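Chemotactic transducer PctC (Pseudomonas aeruginosa, PDB 5LTV) probably senses amino acids and gamma-aminobutyrate as a bacterial chemoreceptor, binding gamma-aminobutyrate in its extracytoplasmic Cache domain to guide chemotaxis. Local coordinates at residues A[145-150]-A[169-174]; A[129-134]-A[152-157]; A[44-49]-A[239-244]; A[54-59]-A[89-94]. One frame throughout, in Å; residues are numbered along the deposited sequence. Where two conformers were deposited one is given.

Contact 1 (A[145-150]-A[169-174]); sequences GEQILA and MKLETL
Leu149, Met169 and Leu171 carry this contact, in which the start of strand 147-157 lies against the end of strand 160-170 and the first turn of helix 171-178. Leu149 and Met169 form an antiparallel hydrogen-bonded pair, with Leu149 N giving to Met169 O at 3.1 Å and Met169 N to Leu149 O at 3.0 Å. Their side chains share one face of the sheet, where Leu149 CD1 packs against Met169 CE at 4.0 Å. The thioether of Met169, bent at both chi2 and chi3, supplies a flexible apolar chain that also reaches Trp52 of helix 34-68. The other branch of Leu149 meets the first helical turn, CD2 lying 3.5 Å from Leu174 CD1 as the two leucines cross nearly at right angles. The strands belong to a beta hairpin within the five-stranded antiparallel sheet of the ligand-binding Cache module, and the side chain of Ile148 comes within about 4 Å of the bound gamma-aminobutyrate. Beyond the strand pairing, Leu171 N donates to Gln147 O at 3.1 Å, almost straight at 171°, adding one backbone bond at the first helical residue. Leucine suits this junction because both its branches are used: CD1 lies against Gln147 CB, and CD2 rests on the Ile148 backbone, 3.8 Å from Ile148 C. Lys170 takes the N-cap position, and its side chain diverges from that of Ile148.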
loop_
_atom_site.group_PDB
_atom_site.type_symbol
_atom_site.label_atom_id
_atom_site.label_comp_id
_atom_site.label_asym_id
_atom_site.label_seq_id
_atom_site.Cartn_x
_atom_site.Cartn_y
_atom_site.Cartn_z
ATOM N N GLY A 145 -4.961 2.656 -15.179
ATOM C CA GLY A 145 -3.562 2.764 -15.498
ATOM C C GLY A 145 -2.715 3.484 -14.474
ATOM O O GLY A 145 -1.504 3.584 -14.670
ATOM N N GLU A 146 -3.299 3.998 -13.398
ATOM C CA GLU A 146 -2.507 4.698 -12.403
ATOM C C GLU A 146 -1.682 3.709 -11.597
ATOM O O GLU A 146 -2.056 2.539 -11.444
ATOM C CB GLU A 146 -3.409 5.495 -11.461
ATOM C CG GLU A 146 -3.936 6.738 -12.081
ATOM C CD GLU A 146 -5.178 7.240 -11.365
ATOM O OE1 GLU A 146 -6.092 6.412 -11.107
ATOM O OE2 GLU A 146 -5.225 8.458 -11.035
ATOM N N GLN A 147 -0.567 4.211 -11.042
ATOM C CA GLN A 147 0.253 3.462 -10.090
ATOM C C GLN A 147 -0.360 3.516 -8.708
ATOM O O GLN A 147 -0.486 4.608 -8.132
ATOM C CB GLN A 147 1.669 4.037 -10.024
ATOM C CG GLN A 147 2.507 3.741 -11.250
ATOM C CD GLN A 147 3.932 4.278 -11.121
ATOM O OE1 GLN A 147 4.192 5.250 -10.419
ATOM N NE2 GLN A 147 4.852 3.622 -11.789
ATOM N N ILE A 148 -0.658 2.340 -8.138
ATOM C CA ILE A 148 -1.312 2.223 -6.835
ATOM C C ILE A 148 -0.644 1.155 -5.970
ATOM O O ILE A 148 0.212 0.376 -6.410
ATOM C CB ILE A 148 -2.810 1.897 -6.981
ATOM C CG1 ILE A 148 -2.984 0.536 -7.669
ATOM C CG2 ILE A 148 -3.535 3.033 -7.744
ATOM C CD1 ILE A 148 -4.423 -0.027 -7.640
ATOM N N LEU A 149 -1.049 1.124 -4.711
ATOM C CA LEU A 149 -0.784 -0.031 -3.879
ATOM C C LEU A 149 -2.077 -0.345 -3.132
ATOM O O LEU A 149 -2.951 0.516 -2.970
ATOM C CB LEU A 149 0.436 0.190 -2.932
ATOM C CG LEU A 149 0.491 1.178 -1.771
ATOM C CD1 LEU A 149 -0.336 0.627 -0.672
ATOM C CD2 LEU A 149 1.903 1.432 -1.253
ATOM N N ALA A 150 -2.211 -1.598 -2.716
ATOM C CA ALA A 150 -3.440 -2.047 -2.090
ATOM C C ALA A 150 -3.143 -2.667 -0.730
ATOM O O ALA A 150 -2.045 -3.153 -0.468
ATOM C CB ALA A 150 -4.177 -3.054 -2.979
ATOM N N MET A 169 -4.728 2.874 -2.885
ATOM C CA MET A 169 -4.425 4.288 -2.840
ATOM C C MET A 169 -3.353 4.643 -3.866
ATOM O O MET A 169 -2.438 3.862 -4.115
ATOM C CB MET A 169 -3.998 4.682 -1.419
ATOM C CG MET A 169 -2.995 3.794 -0.840
ATOM S SD MET A 169 -3.431 3.376 0.861
ATOM C CE MET A 169 -3.944 1.660 0.669
ATOM N N LYS A 170 -3.501 5.819 -4.469
ATOM C CA LYS A 170 -2.522 6.321 -5.428
ATOM C C LYS A 170 -1.171 6.569 -4.770
ATOM O O LYS A 170 -1.083 7.055 -3.636
ATOM C CB LYS A 170 -3.024 7.616 -6.067
ATOM C CG LYS A 170 -4.222 7.417 -6.984
ATOM C CD LYS A 170 -4.936 8.731 -7.283
ATOM C CE LYS A 170 -3.955 9.800 -7.675
ATOM N NZ LYS A 170 -4.606 11.152 -7.710
ATOM N N LEU A 171 -0.108 6.225 -5.500
ATOM C CA LEU A 171 1.240 6.458 -5.001
ATOM C C LEU A 171 1.525 7.938 -4.773
ATOM O O LEU A 171 2.267 8.278 -3.848
ATOM C CB LEU A 171 2.277 5.893 -5.979
ATOM C CG LEU A 171 2.383 4.397 -6.218
ATOM C CD1 LEU A 171 3.791 4.151 -6.769
ATOM C CD2 LEU A 171 2.107 3.555 -4.957
ATOM N N GLU A 172 0.961 8.835 -5.600
ATOM C CA GLU A 172 1.245 10.258 -5.396
ATOM C C GLU A 172 0.665 10.752 -4.073
ATOM O O GLU A 172 1.262 11.623 -3.427
ATOM C CB GLU A 172 0.749 11.114 -6.579
ATOM C CG GLU A 172 -0.763 11.332 -6.710
ATOM C CD GLU A 172 -1.151 12.308 -7.856
ATOM O OE1 GLU A 172 -0.490 13.362 -8.014
ATOM O OE2 GLU A 172 -2.121 12.024 -8.602
ATOM N N THR A 173 -0.462 10.183 -3.639
ATOM C CA THR A 173 -0.996 10.504 -2.321
ATOM C C THR A 173 -0.008 10.154 -1.216
ATOM O O THR A 173 0.210 10.940 -0.280
ATOM C CB THR A 173 -2.298 9.737 -2.097
ATOM O OG1 THR A 173 -3.172 9.938 -3.212
ATOM C CG2 THR A 173 -2.967 10.173 -0.779
ATOM N N LEU A 174 0.573 8.952 -1.286
ATOM C CA LEU A 174 1.539 8.538 -0.274
ATOM C C LEU A 174 2.810 9.348 -0.381
ATOM O O LEU A 174 3.391 9.746 0.647
ATOM C CB LEU A 174 1.844 7.049 -0.390
ATOM C CG LEU A 174 0.636 6.125 -0.133
ATOM C CD1 LEU A 174 0.919 4.670 -0.407
ATOM C CD2 LEU A 174 0.319 6.296 1.267
HETATM O O HOH W 1 -6.977 9.865 -9.248
#

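Contact 2 (A[129-134]-A[152-157]); sequences AADRLI and SLPVRH
This is a surface contact joining residues 131-133, the turn between helix 122-130 and strand 134-140, to residues 152-157 of strand 147-157 in the ligand-binding sheet. Antiparallel pairing begins at Ile134 and Ser152, a hydrogen-bonded pair in which Ile134 N donates to Ser152 O at 2.9 Å and Ser152 N to Ile134 O at 3.1 Å. Ser152 lies beside Ile134 on the same face, its OG 3.4 Å from Ile134 CG1, and the hydroxyl is bonded to Trp123 O. One residue earlier, Leu133 CD1 packs on Leu153 CG at 3.8 Å; with CG anti to the backbone N (chi1 -175°), Leu133 also reaches Val60 of helix 34-68. Pro154 lays its ring beside the turn, CD 3.7 Å from Arg132 N. Asp131 leaves the helix with positive phi, and its carboxylate stands nearly perpendicular to the guanidinium of Arg156. Arg156 NH1 and NH2 both grip Asp131 OD1, at 2.7 and 2.8 Å, which lies in the guanidinium plane; because Arg156 has two modelled conformers, this bridge is less certain. The chemistry thus changes from backbone bonds at Ile134 and Ser152 to a salt bridge just after helix 122-130, probably screened by solvent and so modest in strength.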
loop_
_atom_site.group_PDB
_atom_site.type_symbol
_atom_site.label_atom_id
_atom_site.label_comp_id
_atom_site.label_asym_id
_atom_site.label_seq_id
_atom_site.Cartn_x
_atom_site.Cartn_y
_atom_site.Cartn_z
ATOM N N ALA A 129 -2.848 -16.407 0.024
ATOM C CA ALA A 129 -1.654 -17.150 0.415
ATOM C C ALA A 129 -1.207 -16.768 1.825
ATOM O O ALA A 129 -0.867 -17.637 2.634
ATOM C CB ALA A 129 -0.521 -16.920 -0.592
ATOM N N ALA A 130 -1.247 -15.481 2.160
ATOM C CA ALA A 130 -0.859 -15.067 3.499
ATOM C C ALA A 130 -1.939 -15.297 4.549
ATOM O O ALA A 130 -1.614 -15.312 5.730
ATOM C CB ALA A 130 -0.459 -13.597 3.489
ATOM N N ASP A 131 -3.194 -15.497 4.144
ATOM C CA ASP A 131 -4.392 -15.595 5.027
ATOM C C ASP A 131 -4.454 -14.494 6.087
ATOM O O ASP A 131 -4.810 -14.738 7.238
ATOM C CB ASP A 131 -4.525 -16.969 5.698
ATOM C CG ASP A 131 -5.974 -17.217 6.253
ATOM O OD1 ASP A 131 -6.947 -16.896 5.534
ATOM O OD2 ASP A 131 -6.148 -17.701 7.404
ATOM N N ARG A 132 -4.171 -13.261 5.685
ATOM C CA ARG A 132 -4.135 -12.134 6.608
ATOM C C ARG A 132 -3.938 -10.876 5.767
ATOM O O ARG A 132 -3.644 -10.949 4.567
ATOM C CB ARG A 132 -3.020 -12.286 7.669
ATOM C CG ARG A 132 -1.617 -12.167 7.089
ATOM C CD ARG A 132 -0.515 -12.712 8.013
ATOM N NE ARG A 132 0.680 -13.064 7.237
ATOM C CZ ARG A 132 1.905 -12.659 7.539
ATOM N NH1 ARG A 132 2.071 -11.903 8.605
ATOM N NH2 ARG A 132 2.956 -13.002 6.786
ATOM N N LEU A 133 -4.113 -9.720 6.415
ATOM C CA LEU A 133 -3.880 -8.444 5.751
ATOM C C LEU A 133 -2.455 -8.407 5.201
ATOM O O LEU A 133 -1.490 -8.722 5.902
ATOM C CB LEU A 133 -4.114 -7.289 6.725
ATOM C CG LEU A 133 -4.013 -5.899 6.063
ATOM C CD1 LEU A 133 -5.281 -5.596 5.334
ATOM C CD2 LEU A 133 -3.701 -4.779 7.057
ATOM N N ILE A 134 -2.325 -8.046 3.937
ATOM C CA ILE A 134 -1.030 -7.720 3.359
ATOM C C ILE A 134 -1.087 -6.291 2.855
ATOM O O ILE A 134 -2.164 -5.727 2.630
ATOM C CB ILE A 134 -0.646 -8.639 2.197
ATOM C CG1 ILE A 134 -1.610 -8.374 1.040
ATOM C CG2 ILE A 134 -0.555 -10.094 2.657
ATOM C CD1 ILE A 134 -1.119 -8.825 -0.341
ATOM N N SER A 152 -5.062 -5.698 1.401
ATOM C CA SER A 152 -6.071 -6.721 1.090
ATOM C C SER A 152 -6.027 -7.856 2.113
ATOM O O SER A 152 -4.992 -8.111 2.746
ATOM C CB SER A 152 -5.898 -7.308 -0.340
ATOM O OG SER A 152 -4.613 -7.954 -0.521
ATOM N N LEU A 153 -7.172 -8.520 2.284
ATOM C CA LEU A 153 -7.241 -9.633 3.215
ATOM C C LEU A 153 -8.446 -10.505 2.889
ATOM O O LEU A 153 -9.468 -10.000 2.408
ATOM C CB LEU A 153 -7.300 -9.155 4.679
ATOM C CG LEU A 153 -8.167 -8.044 5.294
ATOM C CD1 LEU A 153 -9.300 -7.515 4.438
ATOM C CD2 LEU A 153 -8.690 -8.519 6.648
ATOM N N PRO A 154 -8.366 -11.813 3.172
ATOM C CA PRO A 154 -9.514 -12.697 2.941
ATOM C C PRO A 154 -10.685 -12.310 3.816
ATOM O O PRO A 154 -10.517 -11.767 4.905
ATOM C CB PRO A 154 -8.983 -14.084 3.317
ATOM C CG PRO A 154 -7.426 -13.894 3.318
ATOM C CD PRO A 154 -7.247 -12.511 3.839
ATOM N N VAL A 155 -11.885 -12.563 3.297
ATOM C CA VAL A 155 -13.162 -12.410 4.005
ATOM C C VAL A 155 -13.863 -13.763 4.010
ATOM O O VAL A 155 -14.140 -14.332 2.941
ATOM C CB VAL A 155 -14.062 -11.357 3.324
ATOM C CG1 VAL A 155 -15.366 -11.124 4.142
ATOM C CG2 VAL A 155 -13.290 -10.057 3.112
ATOM N N ARG A 156 -14.131 -14.290 5.196
ATOM C CA ARG A 156 -14.910 -15.508 5.350
ATOM C C ARG A 156 -16.266 -15.151 5.951
ATOM O O ARG A 156 -16.402 -14.155 6.668
ATOM C CB ARG A 156 -14.182 -16.548 6.234
ATOM C CG ARG A 156 -12.965 -17.252 5.571
ATOM C CD ARG A 156 -12.175 -18.120 6.575
ATOM N NE ARG A 156 -10.992 -18.788 5.990
ATOM C CZ ARG A 156 -9.782 -18.234 5.869
ATOM N NH1 ARG A 156 -9.555 -16.994 6.287
ATOM N NH2 ARG A 156 -8.794 -18.924 5.323
ATOM N N HIS A 157 -17.284 -15.943 5.618
ATOM C CA HIS A 157 -18.591 -15.818 6.243
ATOM C C HIS A 157 -18.957 -17.184 6.801
ATOM O O HIS A 157 -18.929 -18.179 6.070
ATOM C CB HIS A 157 -19.647 -15.308 5.266
ATOM C CG HIS A 157 -21.022 -15.286 5.851
ATOM N ND1 HIS A 157 -21.339 -14.559 6.980
ATOM C CD2 HIS A 157 -22.147 -15.950 5.501
ATOM C CE1 HIS A 157 -22.613 -14.748 7.276
ATOM N NE2 HIS A 157 -23.123 -15.591 6.396
#

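Contact 3 (A[44-49]-A[239-244]); sequences LTASNI and SFTPVK
Ala46 of helix 34-68 presses its methyl group against the backbone of Thr241 to Val243, and this is the tight part of the contact. Its CB lies 3.5 Å from Pro242 O and 3.9 Å from Thr241 CG2. Alanine suits the place because its short side chain lets the helix come close, bringing Ala46 CA within 5.1 Å of Val243 CA. Thr241 offers carbon rather than oxygen here: CG2 stands anti to the backbone N, while OG1 is turned back beside that nitrogen (chi1 -54°). One turn further along the helix the fit is looser. Ile49 CG2 meets both branches of Val243, with CG1 at 4.1 Å, and the two beta-branched chains touch through methyl groups alone. Val243 CG1 also lies 4.0 Å from Ala46 O, while the rest of Ile49 leads off toward Ile177 and Leu178 of helix 171-178. On the outer side the CA-CB bond of Pro242 points away from the helix, the residue adding its carbonyl oxygen rather than its ring, and the exposed Lys244 takes no part here but lies against Gln50 further along the helix. Helix and strand therefore meet by van der Waals packing, while the strand spends its backbone bonds on its neighbours, as between Thr241 and Val253. A long N-terminal helix running along the sheet of the second, probably membrane-proximal module is consistent with the double Cache (dCache) fold.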
loop_
_atom_site.group_PDB
_atom_site.type_symbol
_atom_site.label_atom_id
_atom_site.label_comp_id
_atom_site.label_asym_id
_atom_site.label_seq_id
_atom_site.Cartn_x
_atom_site.Cartn_y
_atom_site.Cartn_z
ATOM N N LEU A 44 10.831 10.631 12.678
ATOM C CA LEU A 44 9.529 11.274 12.621
ATOM C C LEU A 44 8.861 11.074 11.267
ATOM O O LEU A 44 7.631 11.072 11.188
ATOM C CB LEU A 44 9.675 12.765 12.922
ATOM C CG LEU A 44 10.098 13.088 14.359
ATOM C CD1 LEU A 44 10.247 14.602 14.572
ATOM C CD2 LEU A 44 9.147 12.465 15.380
ATOM N N THR A 45 9.649 10.953 10.185
ATOM C CA THR A 45 9.055 10.752 8.861
ATOM C C THR A 45 8.466 9.357 8.756
ATOM O O THR A 45 7.360 9.182 8.235
ATOM C CB THR A 45 10.091 10.984 7.762
ATOM O OG1 THR A 45 10.573 12.320 7.864
ATOM C CG2 THR A 45 9.482 10.828 6.402
ATOM N N ALA A 46 9.165 8.371 9.331
ATOM C CA ALA A 46 8.693 6.997 9.326
ATOM C C ALA A 46 7.466 6.833 10.208
ATOM O O ALA A 46 6.505 6.156 9.828
ATOM C CB ALA A 46 9.802 6.058 9.790
ATOM N N SER A 47 7.477 7.433 11.387
ATOM C CA SER A 47 6.320 7.231 12.239
ATOM C C SER A 47 5.098 7.956 11.676
ATOM O O SER A 47 3.967 7.543 11.951
ATOM C CB SER A 47 6.644 7.655 13.680
ATOM O OG SER A 47 7.019 9.023 13.727
ATOM N N ASN A 48 5.302 8.979 10.839
ATOM C CA ASN A 48 4.171 9.628 10.184
ATOM C C ASN A 48 3.557 8.724 9.111
ATOM O O ASN A 48 2.354 8.442 9.129
ATOM C CB ASN A 48 4.595 10.956 9.567
ATOM C CG ASN A 48 3.396 11.805 9.155
ATOM O OD1 ASN A 48 2.425 11.918 9.896
ATOM N ND2 ASN A 48 3.442 12.359 7.979
ATOM N N ILE A 49 4.366 8.254 8.170
ATOM C CA ILE A 49 3.825 7.345 7.171
ATOM C C ILE A 49 3.303 6.072 7.834
ATOM O O ILE A 49 2.306 5.499 7.378
ATOM C CB ILE A 49 4.885 7.098 6.065
ATOM C CG1 ILE A 49 4.218 6.634 4.792
ATOM C CG2 ILE A 49 5.893 6.101 6.456
ATOM C CD1 ILE A 49 3.435 7.742 4.139
ATOM N N SER A 239 20.154 8.677 4.484
ATOM C CA SER A 239 19.785 8.051 5.741
ATOM C C SER A 239 18.643 7.068 5.516
ATOM O O SER A 239 17.684 7.379 4.805
ATOM C CB SER A 239 19.354 9.109 6.766
ATOM O OG SER A 239 18.657 8.510 7.864
ATOM N N PHE A 240 18.739 5.888 6.132
ATOM C CA PHE A 240 17.673 4.888 6.092
ATOM C C PHE A 240 17.074 4.697 7.480
ATOM O O PHE A 240 17.803 4.463 8.453
ATOM C CB PHE A 240 18.167 3.542 5.553
ATOM C CG PHE A 240 18.610 3.590 4.116
ATOM C CD1 PHE A 240 17.678 3.576 3.077
ATOM C CD2 PHE A 240 19.965 3.671 3.801
ATOM C CE1 PHE A 240 18.095 3.624 1.726
ATOM C CE2 PHE A 240 20.389 3.716 2.477
ATOM C CZ PHE A 240 19.441 3.688 1.428
ATOM N N THR A 241 15.744 4.781 7.549
ATOM C CA THR A 241 14.971 4.587 8.772
ATOM C C THR A 241 13.847 3.598 8.505
ATOM O O THR A 241 13.000 3.852 7.625
ATOM C CB THR A 241 14.377 5.900 9.259
ATOM O OG1 THR A 241 15.431 6.878 9.383
ATOM C CG2 THR A 241 13.647 5.676 10.593
ATOM N N PRO A 242 13.776 2.493 9.233
ATOM C CA PRO A 242 12.696 1.529 9.001
ATOM C C PRO A 242 11.332 2.087 9.372
ATOM O O PRO A 242 11.189 2.905 10.281
ATOM C CB PRO A 242 13.075 0.338 9.896
ATOM C CG PRO A 242 14.029 0.884 10.903
ATOM C CD PRO A 242 14.750 2.017 10.236
ATOM N N VAL A 243 10.326 1.659 8.620
ATOM C CA VAL A 243 8.937 1.923 8.969
ATOM C C VAL A 243 8.441 0.772 9.825
ATOM O O VAL A 243 8.479 -0.392 9.408
ATOM C CB VAL A 243 8.056 2.090 7.729
ATOM C CG1 VAL A 243 6.681 2.522 8.185
ATOM C CG2 VAL A 243 8.663 3.115 6.783
ATOM N N LYS A 244 7.997 1.095 11.034
ATOM C CA LYS A 244 7.478 0.095 11.945
ATOM C C LYS A 244 6.008 -0.166 11.638
ATOM O O LYS A 244 5.319 0.661 11.031
ATOM C CB LYS A 244 7.634 0.560 13.393
ATOM C CG LYS A 244 9.047 1.020 13.796
ATOM C CD LYS A 244 9.075 1.517 15.251
ATOM C CE LYS A 244 8.915 0.358 16.234
ATOM N NZ LYS A 244 8.155 0.734 17.472
#

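Contact 4 (A[54-59]-A[89-94]); sequences EGRMHL and RNFASV. With SO4 (sulfate ion), chain J.
The link from helix 85-90 to strand 93-98, whose Ser93 lines the gamma-aminobutyrate pocket, is covered here by Arg56 and Leu59 of the long helix 34-68. Arg56 is bent at chi2 (59°), and its NE donates to Asn90 O at 3.1 Å, with a weaker bond from NH2 to the same oxygen. Asn90 O lies close to the guanidinium plane, with the donor tilted 15° from the carbonyl plane, whereas Asn90 OD1 sits over one guanidinium face, 3.5 Å from Arg56 NH2, without the angle for a hydrogen bond; Asn90 ND2 is bonded to Val86 O. The NH1/NH2 end binds a sulfate ion, probably from the crystallisation liquor: NH1 reaches sulfate O3 at 2.9 Å and NH2 reaches O4 at 3.0 Å. Arginine suits this place because one flat group serves both partners while its aliphatic part stays apolar. Arg56 CG packs 3.6 Å from Phe91 CE1, and the edge of that ring receives Leu59 CB at 3.7 Å from Phe91 CE2 and Arg56 O at 3.5 Å from Phe91 CZ. Around this contact, Trp52 of the same helix makes a cation-pi interaction with Arg56 and shares the sulfate, and Met151 of strand 147-157 lies against Arg56.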
loop_
_atom_site.group_PDB
_atom_site.type_symbol
_atom_site.label_atom_id
_atom_site.label_comp_id
_atom_site.label_asym_id
_atom_site.label_seq_id
_atom_site.Cartn_x
_atom_site.Cartn_y
_atom_site.Cartn_z
ATOM N N GLU A 54 -1.284 2.814 8.847
ATOM C CA GLU A 54 -1.999 2.004 9.837
ATOM C C GLU A 54 -3.483 2.356 9.881
ATOM O O GLU A 54 -4.331 1.462 10.007
ATOM C CB GLU A 54 -1.359 2.152 11.225
ATOM C CG GLU A 54 -0.073 1.277 11.363
ATOM C CD GLU A 54 0.658 1.365 12.722
ATOM O OE1 GLU A 54 0.515 2.361 13.458
ATOM O OE2 GLU A 54 1.415 0.426 13.026
ATOM N N GLY A 55 -3.815 3.653 9.756
ATOM C CA GLY A 55 -5.212 4.056 9.698
ATOM C C GLY A 55 -5.919 3.440 8.503
ATOM O O GLY A 55 -7.036 2.917 8.623
ATOM N N ARG A 56 -5.257 3.453 7.340
ATOM C CA ARG A 56 -5.841 2.789 6.180
ATOM C C ARG A 56 -5.983 1.281 6.412
ATOM O O ARG A 56 -7.015 0.685 6.083
ATOM C CB ARG A 56 -4.996 3.109 4.936
ATOM C CG ARG A 56 -5.620 4.219 4.097
ATOM C CD ARG A 56 -5.778 5.528 4.930
ATOM N NE ARG A 56 -6.234 6.630 4.097
ATOM C CZ ARG A 56 -6.165 7.910 4.431
ATOM N NH1 ARG A 56 -5.624 8.294 5.584
ATOM N NH2 ARG A 56 -6.602 8.813 3.564
ATOM N N MET A 57 -4.975 0.654 7.014
ATOM C CA MET A 57 -5.085 -0.763 7.356
ATOM C C MET A 57 -6.325 -1.036 8.205
ATOM O O MET A 57 -7.079 -1.980 7.940
ATOM C CB MET A 57 -3.815 -1.223 8.089
ATOM C CG MET A 57 -2.598 -1.247 7.163
ATOM S SD MET A 57 -1.001 -1.739 7.874
ATOM C CE MET A 57 -1.321 -1.677 9.620
ATOM N N HIS A 58 -6.535 -0.226 9.246
ATOM C CA HIS A 58 -7.652 -0.444 10.144
ATOM C C HIS A 58 -8.968 -0.395 9.388
ATOM O O HIS A 58 -9.881 -1.187 9.659
ATOM C CB HIS A 58 -7.630 0.605 11.265
ATOM C CG HIS A 58 -6.404 0.536 12.125
ATOM N ND1 HIS A 58 -5.970 1.594 12.895
ATOM C CD2 HIS A 58 -5.522 -0.476 12.339
ATOM C CE1 HIS A 58 -4.867 1.241 13.536
ATOM N NE2 HIS A 58 -4.571 -0.006 13.208
ATOM N N LEU A 59 -9.083 0.541 8.440
ATOM C CA LEU A 59 -10.326 0.663 7.686
ATOM C C LEU A 59 -10.563 -0.584 6.858
ATOM O O LEU A 59 -11.700 -1.056 6.746
ATOM C CB LEU A 59 -10.307 1.928 6.803
ATOM C CG LEU A 59 -10.488 3.234 7.603
ATOM C CD1 LEU A 59 -10.144 4.481 6.755
ATOM C CD2 LEU A 59 -11.910 3.334 8.200
ATOM N N ARG A 89 -13.827 8.653 0.738
ATOM C CA ARG A 89 -13.015 9.739 1.257
ATOM C C ARG A 89 -11.568 9.306 1.517
ATOM O O ARG A 89 -10.661 10.143 1.493
ATOM C CB ARG A 89 -13.635 10.292 2.552
ATOM C CG ARG A 89 -14.886 11.161 2.284
ATOM C CD ARG A 89 -15.230 12.010 3.523
ATOM N NE ARG A 89 -15.447 11.168 4.696
ATOM C CZ ARG A 89 -16.644 10.861 5.169
ATOM N NH1 ARG A 89 -17.702 11.345 4.575
ATOM N NH2 ARG A 89 -16.782 10.109 6.248
ATOM N N ASN A 90 -11.320 8.029 1.812
ATOM C CA ASN A 90 -9.995 7.694 2.290
ATOM C C ASN A 90 -9.254 6.718 1.399
ATOM O O ASN A 90 -8.075 6.472 1.648
ATOM C CB ASN A 90 -10.057 7.142 3.723
ATOM C CG ASN A 90 -10.496 8.192 4.724
ATOM O OD1 ASN A 90 -9.791 9.185 4.952
ATOM N ND2 ASN A 90 -11.697 8.006 5.299
ATOM N N PHE A 91 -9.905 6.151 0.385
ATOM C CA PHE A 91 -9.255 5.292 -0.591
ATOM C C PHE A 91 -9.528 5.837 -1.981
ATOM O O PHE A 91 -10.464 6.617 -2.187
ATOM C CB PHE A 91 -9.733 3.827 -0.481
ATOM C CG PHE A 91 -9.346 3.162 0.845
ATOM C CD1 PHE A 91 -8.109 2.542 1.005
ATOM C CD2 PHE A 91 -10.206 3.205 1.926
ATOM C CE1 PHE A 91 -7.735 1.988 2.253
ATOM C CE2 PHE A 91 -9.842 2.648 3.161
ATOM C CZ PHE A 91 -8.603 2.041 3.317
ATOM N N ALA A 92 -8.663 5.457 -2.928
ATOM C CA ALA A 92 -9.030 5.593 -4.322
ATOM C C ALA A 92 -10.235 4.705 -4.621
ATOM O O ALA A 92 -11.183 5.120 -5.286
ATOM C CB ALA A 92 -7.844 5.235 -5.216
ATOM N N SER A 93 -10.222 3.482 -4.111
ATOM C CA SER A 93 -11.395 2.632 -4.193
ATOM C C SER A 93 -11.223 1.490 -3.209
ATOM O O SER A 93 -10.099 1.164 -2.779
ATOM C CB SER A 93 -11.621 2.089 -5.601
ATOM O OG SER A 93 -10.468 1.362 -6.007
ATOM N N VAL A 94 -12.371 0.899 -2.860
ATOM C CA VAL A 94 -12.466 -0.308 -2.059
ATOM C C VAL A 94 -13.249 -1.317 -2.880
ATOM O O VAL A 94 -14.020 -0.953 -3.785
ATOM C CB VAL A 94 -13.138 -0.070 -0.680
ATOM C CG1 VAL A 94 -12.294 0.834 0.163
ATOM C CG2 VAL A 94 -14.549 0.533 -0.856
HETATM S S SO4 J . -5.940 12.131 4.567
HETATM O O1 SO4 J . -4.617 12.227 3.909
HETATM O O2 SO4 J . -6.320 13.409 5.177
HETATM O O3 SO4 J . -5.886 11.139 5.650
HETATM O O4 SO4 J . -6.985 11.767 3.611
#

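Overall arrangement
Contacts 1, 2 and 4 reach the ligand-binding sheet, whereas contact 3 belongs to the second sheet; contacts 3 and 4 share helix 34-68, which thus spans both. Contacts 1 and 3 are buried, yet differ in chemistry: strand pairing with backbone bonds in the first, methyl groups packed on side chains and backbone in the third. Contact 2 lies at the surface and adds charge, while contact 4 is partly buried and mixes an arginine with an aromatic edge. Contacts 1 and 2 use the two ends of strand 147-157, their centres about 21 Å apart. Met169 of contact 1 packs on Arg56 and Phe91 of contact 4, and Leu133 of contact 2 touches Met57.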